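Local atomic coordinates of HAT1-interacting factor 1 (Saccharomyces cerevisiae, PDB entry 4NQ0), a protein that binds histones H3-H4 and H2A-H2B as a homodimeric nuclear chaperone of the HAT-B complex and takes part in chromatin assembly and telomere silencing. Residues A[58-64]-A[216-220]. Numbering follows the deposited sequence.
Sequences LPDPELF and LLGRP
L216, in the last turn of helix 202-218, sets its forked side chain in the bend where residues 58-60 lead into helix 61-77. Its CD1 meets the F64 ring obliquely, 3.5 Å from CE2, and lies 4.2 Å from CG of P59; its CD2 reaches CG of L58 at 4.1 Å. CG of L216 stands anti to the carbonyl carbon, beside the backbone N (chi1 -68°), which sends one methyl past P61 to F64 and P59 and the other to L58, while CB stays against CB of P61. Beside it, L217 brings CD2 to within 3.9 Å of CG of P61, and with L216 already on CB, two successive leucines pack on one proline ring. Farther out, CD2 of L58 packs on the end of the extended R219 chain, 3.4 Å from CD and 3.3 Å from NE, a van der Waals contact and not a polar bond. An alanine in place of L216 would probably leave the F64 and P59 rings without their methyl partner and open a gap at the bend. D60 caps helix 61-77 at its N-terminus, its OD1 accepting from N of E62 at 2.8 Å. L189 also touches P59, F64 and L216, and L217 continues onto helix 229-248. The contact thus joins the start of helix 61-77 to the end of the predicted first TPR repeat in this all-helical fold; it is held by apolar packing, with no directed polar bond between the two segments, and buries 304 Å².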
loop_
_atom_site.group_PDB
_atom_site.type_symbol
_atom_site.label_atom_id
_atom_site.label_comp_id
_atom_site.label_asym_id
_atom_site.label_seq_id
_atom_site.Cartn_x
_atom_site.Cartn_y
_atom_site.Cartn_z
ATOM N N LEU A 58 11.126 1.829 -19.471
ATOM C CA LEU A 58 10.665 1.565 -18.115
ATOM C C LEU A 58 9.419 0.700 -18.151
ATOM O O LEU A 58 8.463 1.037 -18.834
ATOM C CB LEU A 58 10.377 2.876 -17.387
ATOM C CG LEU A 58 11.498 3.454 -16.512
ATOM C CD1 LEU A 58 12.875 2.948 -16.933
ATOM C CD2 LEU A 58 11.438 4.986 -16.521
ATOM N N PRO A 59 9.416 -0.417 -17.404
ATOM C CA PRO A 59 8.255 -1.284 -17.420
ATOM C C PRO A 59 7.068 -0.663 -16.700
ATOM O O PRO A 59 7.233 0.262 -15.899
ATOM C CB PRO A 59 8.738 -2.528 -16.684
ATOM C CG PRO A 59 9.752 -2.058 -15.799
ATOM C CD PRO A 59 10.439 -0.910 -16.474
ATOM N N ASP A 60 5.883 -1.169 -17.012
ATOM C CA ASP A 60 4.643 -0.692 -16.421
ATOM C C ASP A 60 4.655 -1.066 -14.939
ATOM O O ASP A 60 4.871 -2.221 -14.610
ATOM C CB ASP A 60 3.466 -1.350 -17.146
ATOM C CG ASP A 60 2.115 -0.756 -16.764
ATOM O OD1 ASP A 60 1.905 -0.432 -15.579
ATOM O OD2 ASP A 60 1.253 -0.618 -17.670
ATOM N N PRO A 61 4.446 -0.085 -14.041
ATOM C CA PRO A 61 4.404 -0.411 -12.605
ATOM C C PRO A 61 3.343 -1.456 -12.238
ATOM O O PRO A 61 3.500 -2.165 -11.242
ATOM C CB PRO A 61 4.098 0.930 -11.930
ATOM C CG PRO A 61 3.807 1.905 -13.039
ATOM C CD PRO A 61 4.301 1.358 -14.306
ATOM N N GLU A 62 2.270 -1.551 -13.024
ATOM C CA GLU A 62 1.264 -2.597 -12.809
ATOM C C GLU A 62 1.813 -4.018 -12.880
ATOM O O GLU A 62 1.276 -4.907 -12.235
ATOM C CB GLU A 62 0.133 -2.474 -13.818
ATOM C CG GLU A 62 -0.664 -1.214 -13.716
ATOM C CD GLU A 62 -1.979 -1.452 -13.039
ATOM O OE1 GLU A 62 -2.988 -1.588 -13.770
ATOM O OE2 GLU A 62 -1.997 -1.541 -11.783
ATOM N N LEU A 63 2.869 -4.246 -13.667
ATOM C CA LEU A 63 3.512 -5.555 -13.696
ATOM C C LEU A 63 4.032 -5.926 -12.311
ATOM O O LEU A 63 3.935 -7.075 -11.894
ATOM C CB LEU A 63 4.654 -5.605 -14.714
ATOM C CG LEU A 63 4.221 -5.582 -16.188
ATOM C CD1 LEU A 63 5.391 -5.256 -17.076
ATOM C CD2 LEU A 63 3.584 -6.897 -16.605
ATOM N N PHE A 64 4.569 -4.940 -11.602
ATOM C CA PHE A 64 5.086 -5.158 -10.255
ATOM C C PHE A 64 3.964 -5.288 -9.232
ATOM O O PHE A 64 3.985 -6.186 -8.380
ATOM C CB PHE A 64 6.065 -4.031 -9.897
ATOM C CG PHE A 64 7.363 -4.101 -10.659
ATOM C CD1 PHE A 64 8.459 -4.763 -10.122
ATOM C CD2 PHE A 64 7.484 -3.525 -11.921
ATOM C CE1 PHE A 64 9.664 -4.840 -10.823
ATOM C CE2 PHE A 64 8.678 -3.606 -12.624
ATOM C CZ PHE A 64 9.766 -4.256 -12.077
ATOM N N LEU A 216 8.961 3.251 -9.611
ATOM C CA LEU A 216 8.480 3.590 -10.954
ATOM C C LEU A 216 7.431 4.715 -10.927
ATOM O O LEU A 216 7.529 5.686 -11.687
ATOM C CB LEU A 216 7.934 2.335 -11.644
ATOM C CG LEU A 216 9.005 1.289 -11.985
ATOM C CD1 LEU A 216 8.412 -0.083 -12.289
ATOM C CD2 LEU A 216 9.868 1.779 -13.153
ATOM N N LEU A 217 6.443 4.583 -10.047
ATOM C CA LEU A 217 5.396 5.592 -9.885
ATOM C C LEU A 217 5.954 6.942 -9.420
ATOM O O LEU A 217 5.504 7.990 -9.874
ATOM C CB LEU A 217 4.337 5.104 -8.884
ATOM C CG LEU A 217 3.459 3.931 -9.324
ATOM C CD1 LEU A 217 2.743 3.308 -8.132
ATOM C CD2 LEU A 217 2.449 4.381 -10.375
ATOM N N GLY A 218 6.941 6.899 -8.528
ATOM C CA GLY A 218 7.537 8.105 -7.951
ATOM C C GLY A 218 8.668 8.755 -8.746
ATOM O O GLY A 218 9.111 9.856 -8.412
ATOM N N ARG A 219 9.148 8.071 -9.784
ATOM C CA ARG A 219 10.155 8.623 -10.695
ATOM C C ARG A 219 9.827 10.084 -11.039
ATOM O O ARG A 219 8.733 10.372 -11.531
ATOM C CB ARG A 219 10.201 7.792 -11.978
ATOM C CG ARG A 219 11.298 8.170 -12.968
ATOM C CD ARG A 219 11.066 7.478 -14.310
ATOM N NE ARG A 219 11.867 8.050 -15.400
ATOM C CZ ARG A 219 11.476 9.035 -16.215
ATOM N NH1 ARG A 219 12.295 9.459 -17.172
ATOM N NH2 ARG A 219 10.275 9.602 -16.085
ATOM N N PRO A 220 10.763 11.014 -10.768
ATOM C CA PRO A 220 10.514 12.404 -11.180
ATOM C C PRO A 220 10.402 12.506 -12.699
ATOM O O PRO A 220 11.201 11.905 -13.418
ATOM C CB PRO A 220 11.753 13.168 -10.677
ATOM C CG PRO A 220 12.495 12.213 -9.772
ATOM C CD PRO A 220 12.116 10.834 -10.210
#